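Local structure of beta-lactamase (Sphaerobacter thermophilus, 4EWF) at residues I60-A65 against D104-T109; L120-V125 against S142-K147. The protein probably hydrolyses the ring amide of beta-lactams to give substituted beta-amino acids, as a member of the class-A beta-lactamase family. One frame throughout, in Å; residues are numbered along the deposited sequence.

Interaction 1: residues I60-A65 against D104-T109; sequences IAVYRA and DLVYLT
The phenol ring of Y63 is the flat group in this contact, and V106 meets it at the rim: CG1 of V106 lies near the ring plane, 3.9 Å from Y63 CE2. The same methyl is also 3.9 Å from Y63 OH, sitting against the hydroxyl end of the ring. Segment 104-109 therefore touches the ring at its edge and stacks on neither face. Elsewhere the Y63 side chain packs on S184, M188 and M191 of helix 182-192. Its CB does not point straight at V106; with CG opposite the carbonyl carbon (chi1 -76°), the long ring swings its far end over to the neighbouring helix.

The second touch is methyl to methyl. V62 CG1 and V106 CG2 stand 4.0 Å apart, the two valines sliding past each other in opposite directions. V106 thus works as a fork, one branch on the tyrosine and the other on V62. V62 and V106 are also the closest CA pair of the two segments, 8.3 Å apart.

One turn along helix 102-111, T109 turns its hydroxyl back into its own helix. OG1 donates to L105 O at 2.8 Å, tilted 34° from the carbonyl plane, while T109 N reaches the same oxygen from the opposite face. Two donors thus hold that carbonyl, and the threonine hydroxyl is satisfied within its own helix.

The contact joins helix 55-67 to helix 102-111 in the helical part of the class-A fold. All three touching residues are buried, and no hydrogen bond or charge pair crosses between the segments. Other helices pack on both segments; what this contact adds is dispersion and the shedding of water from two valines and a ring edge.

Interaction 2: residues L120-V125 against S142-K147; sequences LLIDLV and SNLSRK
K147 NZ donates to D123 OD1 at 2.8 Å, a salt bridge made on the syn side of the carboxylate and 21° out of its plane. The grip is lopsided, since D123 OD2 lies 3.5 Å from the same NZ. Beyond CG the lysine chain runs extended, crossing the aspartate at about a right angle. Beside this bridge, I122 and L144 meet tip to tip, CD1 of I122 lying 3.9 Å from CD2 of L144. The isoleucine CD1 also rests 4.2 Å from K147 CA, against the lysine backbone.

In the next shell, L127 touches both I122 and L144, and N131 ND2 bonds to L144 O. N160 bonds S145 N through OD1 and R146 O through ND2, while N143 ND2 donates to S145 OG at 2.8 Å.

Helix 115-125 is thereby joined to the loop that follows helix 127-136. A buried apolar contact lies next to a charged pair at its surface edge, where D123 is exposed and K147 partly so. The bridge fixes where NZ sits, though exposure probably lessens its strength, and I122 and L144 supply the apolar part.

Interactions 1 and 2 lie with their centres about 11 Å apart, and helix 102-111 and helix 115-125, consecutive in the chain, tie them together. L121 makes the closest join: its CD1 is 3.4 Å from T109 OG1, and its CD2 is 3.8 Å from L105 CB. A second join runs from V125 CG2 to A61 O at 3.9 Å, bringing helix 55-67 against helix 115-125. Helix 55-67 begins at K55, which with S52 fits the SxxK pattern of class-A enzymes, and S113 sits between the two consecutive helices; these residues are probably part of the active site. I122 of interaction 2 lies near them without touching.

Interaction 1: residues I60-A65 against D104-T109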
# COMPACT_ATOMS: atom_id res chain seq x y z
N ILE A 60 -6.61 -8.68 0.88
CA ILE A 60 -6.56 -9.91 0.11
C ILE A 60 -7.16 -11.05 0.93
O ILE A 60 -7.91 -11.88 0.41
CB ILE A 60 -5.12 -10.23 -0.37
CG1 ILE A 60 -4.65 -9.14 -1.33
CG2 ILE A 60 -5.09 -11.60 -1.05
CD1 ILE A 60 -3.12 -9.18 -1.67
N ALA A 61 -6.83 -11.09 2.22
CA ALA A 61 -7.36 -12.16 3.08
C ALA A 61 -8.88 -12.09 3.11
O ALA A 61 -9.56 -13.11 3.08
CB ALA A 61 -6.79 -12.07 4.49
N VAL A 62 -9.41 -10.87 3.18
CA VAL A 62 -10.85 -10.67 3.17
C VAL A 62 -11.50 -11.21 1.89
O VAL A 62 -12.45 -12.00 1.94
CB VAL A 62 -11.22 -9.19 3.37
CG1 VAL A 62 -12.70 -8.97 3.16
CG2 VAL A 62 -10.79 -8.73 4.76
N TYR A 63 -10.99 -10.80 0.73
CA TYR A 63 -11.59 -11.27 -0.52
C TYR A 63 -11.45 -12.78 -0.74
O TYR A 63 -12.32 -13.40 -1.35
CB TYR A 63 -11.08 -10.48 -1.74
CG TYR A 63 -11.72 -9.11 -1.84
CD1 TYR A 63 -12.82 -8.89 -2.67
CD2 TYR A 63 -11.26 -8.04 -1.07
CE1 TYR A 63 -13.43 -7.65 -2.75
CE2 TYR A 63 -11.86 -6.79 -1.14
CZ TYR A 63 -12.95 -6.60 -1.99
OH TYR A 63 -13.55 -5.36 -2.06
N ARG A 64 -10.37 -13.37 -0.23
CA ARG A 64 -10.22 -14.83 -0.31
C ARG A 64 -11.30 -15.52 0.52
O ARG A 64 -11.81 -16.57 0.14
CB ARG A 64 -8.84 -15.27 0.18
CG ARG A 64 -7.71 -14.90 -0.76
CD ARG A 64 -6.48 -15.73 -0.46
NE ARG A 64 -5.37 -15.35 -1.32
CZ ARG A 64 -4.12 -15.78 -1.17
NH1 ARG A 64 -3.82 -16.61 -0.18
NH2 ARG A 64 -3.17 -15.38 -2.01
N ALA A 65 -11.65 -14.91 1.66
CA ALA A 65 -12.74 -15.41 2.49
C ALA A 65 -14.06 -15.34 1.72
O ALA A 65 -14.89 -16.25 1.79
CB ALA A 65 -12.83 -14.61 3.79
N ASP A 104 -18.13 -1.73 3.25
CA ASP A 104 -17.83 -0.43 3.85
C ASP A 104 -16.47 -0.49 4.57
O ASP A 104 -15.65 0.42 4.45
CB ASP A 104 -18.88 -0.03 4.91
CG ASP A 104 -20.26 0.27 4.31
OD1 ASP A 104 -20.38 0.54 3.09
OD2 ASP A 104 -21.23 0.24 5.11
N LEU A 105 -16.26 -1.55 5.35
CA LEU A 105 -15.02 -1.66 6.13
C LEU A 105 -13.78 -1.73 5.25
O LEU A 105 -12.75 -1.11 5.56
CB LEU A 105 -15.07 -2.86 7.07
CG LEU A 105 -16.15 -2.87 8.16
CD1 LEU A 105 -15.89 -4.04 9.11
CD2 LEU A 105 -16.17 -1.57 8.93
N VAL A 106 -13.85 -2.49 4.16
CA VAL A 106 -12.73 -2.59 3.23
C VAL A 106 -12.48 -1.21 2.63
O VAL A 106 -11.34 -0.75 2.57
CB VAL A 106 -13.02 -3.62 2.10
CG1 VAL A 106 -11.91 -3.61 1.05
CG2 VAL A 106 -13.16 -5.00 2.70
N TYR A 107 -13.55 -0.54 2.22
CA TYR A 107 -13.43 0.78 1.61
C TYR A 107 -12.77 1.81 2.54
O TYR A 107 -11.84 2.52 2.13
CB TYR A 107 -14.78 1.32 1.10
CG TYR A 107 -14.64 2.78 0.74
CD1 TYR A 107 -14.01 3.16 -0.44
CD2 TYR A 107 -15.09 3.78 1.60
CE1 TYR A 107 -13.84 4.48 -0.76
CE2 TYR A 107 -14.93 5.11 1.28
CZ TYR A 107 -14.30 5.45 0.11
OH TYR A 107 -14.13 6.77 -0.22
N LEU A 108 -13.24 1.90 3.78
CA LEU A 108 -12.65 2.81 4.77
C LEU A 108 -11.20 2.46 5.09
O LEU A 108 -10.34 3.33 5.23
CB LEU A 108 -13.50 2.85 6.05
CG LEU A 108 -14.91 3.40 5.86
CD1 LEU A 108 -15.72 3.18 7.12
CD2 LEU A 108 -14.88 4.88 5.48
N THR A 109 -10.93 1.16 5.18
CA THR A 109 -9.57 0.67 5.41
C THR A 109 -8.57 1.17 4.33
O THR A 109 -7.49 1.67 4.64
CB THR A 109 -9.56 -0.87 5.50
OG1 THR A 109 -10.21 -1.29 6.72
CG2 THR A 109 -8.12 -1.42 5.51

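Interaction 2: residues L120-V125 against S142-K147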
# COMPACT_ATOMS: atom_id res chain seq x y z
N LEU A 120 -11.33 -4.18 12.90
CA LEU A 120 -12.54 -4.98 12.75
C LEU A 120 -12.35 -6.12 11.72
O LEU A 120 -12.79 -7.25 11.96
CB LEU A 120 -13.72 -4.08 12.36
CG LEU A 120 -14.30 -3.21 13.49
CD1 LEU A 120 -15.31 -2.20 12.91
CD2 LEU A 120 -14.96 -4.07 14.58
N LEU A 121 -11.71 -5.81 10.59
CA LEU A 121 -11.39 -6.82 9.58
C LEU A 121 -10.38 -7.85 10.11
O LEU A 121 -10.46 -9.04 9.80
CB LEU A 121 -10.83 -6.15 8.32
CG LEU A 121 -11.80 -5.23 7.57
CD1 LEU A 121 -11.09 -4.56 6.39
CD2 LEU A 121 -13.00 -6.01 7.09
N ILE A 122 -9.40 -7.39 10.89
CA ILE A 122 -8.45 -8.29 11.52
C ILE A 122 -9.17 -9.25 12.46
O ILE A 122 -8.87 -10.45 12.49
CB ILE A 122 -7.35 -7.52 12.26
CG1 ILE A 122 -6.50 -6.74 11.26
CG2 ILE A 122 -6.48 -8.46 13.09
CD1 ILE A 122 -5.36 -5.99 11.91
N ASP A 123 -10.15 -8.74 13.20
CA ASP A 123 -10.94 -9.62 14.07
C ASP A 123 -11.76 -10.64 13.28
O ASP A 123 -11.98 -11.76 13.73
CB ASP A 123 -11.90 -8.81 14.94
CG ASP A 123 -11.21 -8.14 16.12
OD1 ASP A 123 -10.07 -8.54 16.47
OD2 ASP A 123 -11.82 -7.22 16.71
N LEU A 124 -12.24 -10.24 12.11
CA LEU A 124 -13.13 -11.13 11.35
C LEU A 124 -12.34 -12.27 10.72
O LEU A 124 -12.76 -13.42 10.75
CB LEU A 124 -13.83 -10.34 10.26
CG LEU A 124 -14.95 -9.41 10.70
CD1 LEU A 124 -15.43 -8.64 9.50
CD2 LEU A 124 -16.08 -10.22 11.33
N VAL A 125 -11.20 -11.94 10.14
CA VAL A 125 -10.44 -12.90 9.36
C VAL A 125 -9.30 -13.53 10.18
O VAL A 125 -8.92 -14.68 9.95
CB VAL A 125 -9.94 -12.23 8.07
CG1 VAL A 125 -8.53 -11.64 8.25
CG2 VAL A 125 -10.00 -13.18 6.92
N SER A 142 7.80 -10.15 5.33
CA SER A 142 6.72 -9.27 5.75
C SER A 142 5.75 -9.99 6.69
O SER A 142 5.68 -11.22 6.69
CB SER A 142 5.96 -8.74 4.54
OG SER A 142 6.84 -8.02 3.68
N ASN A 143 4.97 -9.23 7.46
CA ASN A 143 4.05 -9.87 8.40
C ASN A 143 3.00 -8.89 8.90
O ASN A 143 3.18 -7.67 8.81
CB ASN A 143 4.84 -10.41 9.61
CG ASN A 143 5.42 -9.28 10.47
OD1 ASN A 143 6.32 -8.56 10.03
ND2 ASN A 143 4.89 -9.11 11.69
N LEU A 144 1.91 -9.44 9.42
CA LEU A 144 0.97 -8.68 10.23
C LEU A 144 0.89 -9.36 11.60
O LEU A 144 0.45 -10.50 11.71
CB LEU A 144 -0.42 -8.65 9.58
CG LEU A 144 -1.50 -8.01 10.46
CD1 LEU A 144 -1.19 -6.53 10.61
CD2 LEU A 144 -2.88 -8.21 9.87
N SER A 145 1.35 -8.66 12.63
CA SER A 145 1.40 -9.25 13.97
C SER A 145 0.82 -8.29 15.00
O SER A 145 0.67 -8.64 16.16
CB SER A 145 2.85 -9.62 14.33
OG SER A 145 3.35 -10.62 13.45
N ARG A 146 0.47 -7.08 14.56
CA ARG A 146 0.06 -6.00 15.46
C ARG A 146 -1.12 -5.20 14.88
O ARG A 146 -1.05 -4.72 13.75
CB ARG A 146 1.27 -5.08 15.72
CG ARG A 146 1.02 -3.80 16.51
CD ARG A 146 2.34 -3.01 16.61
NE ARG A 146 2.17 -1.58 16.87
CZ ARG A 146 2.26 -1.02 18.07
NH1 ARG A 146 2.51 -1.78 19.13
NH2 ARG A 146 2.10 0.29 18.21
N LYS A 147 -2.21 -5.07 15.65
CA LYS A 147 -3.36 -4.27 15.22
C LYS A 147 -2.93 -2.82 15.09
O LYS A 147 -1.84 -2.43 15.54
CB LYS A 147 -4.50 -4.36 16.26
CG LYS A 147 -5.40 -5.59 16.13
CD LYS A 147 -6.58 -5.49 17.09
CE LYS A 147 -7.64 -6.55 16.83
NZ LYS A 147 -8.66 -6.57 17.94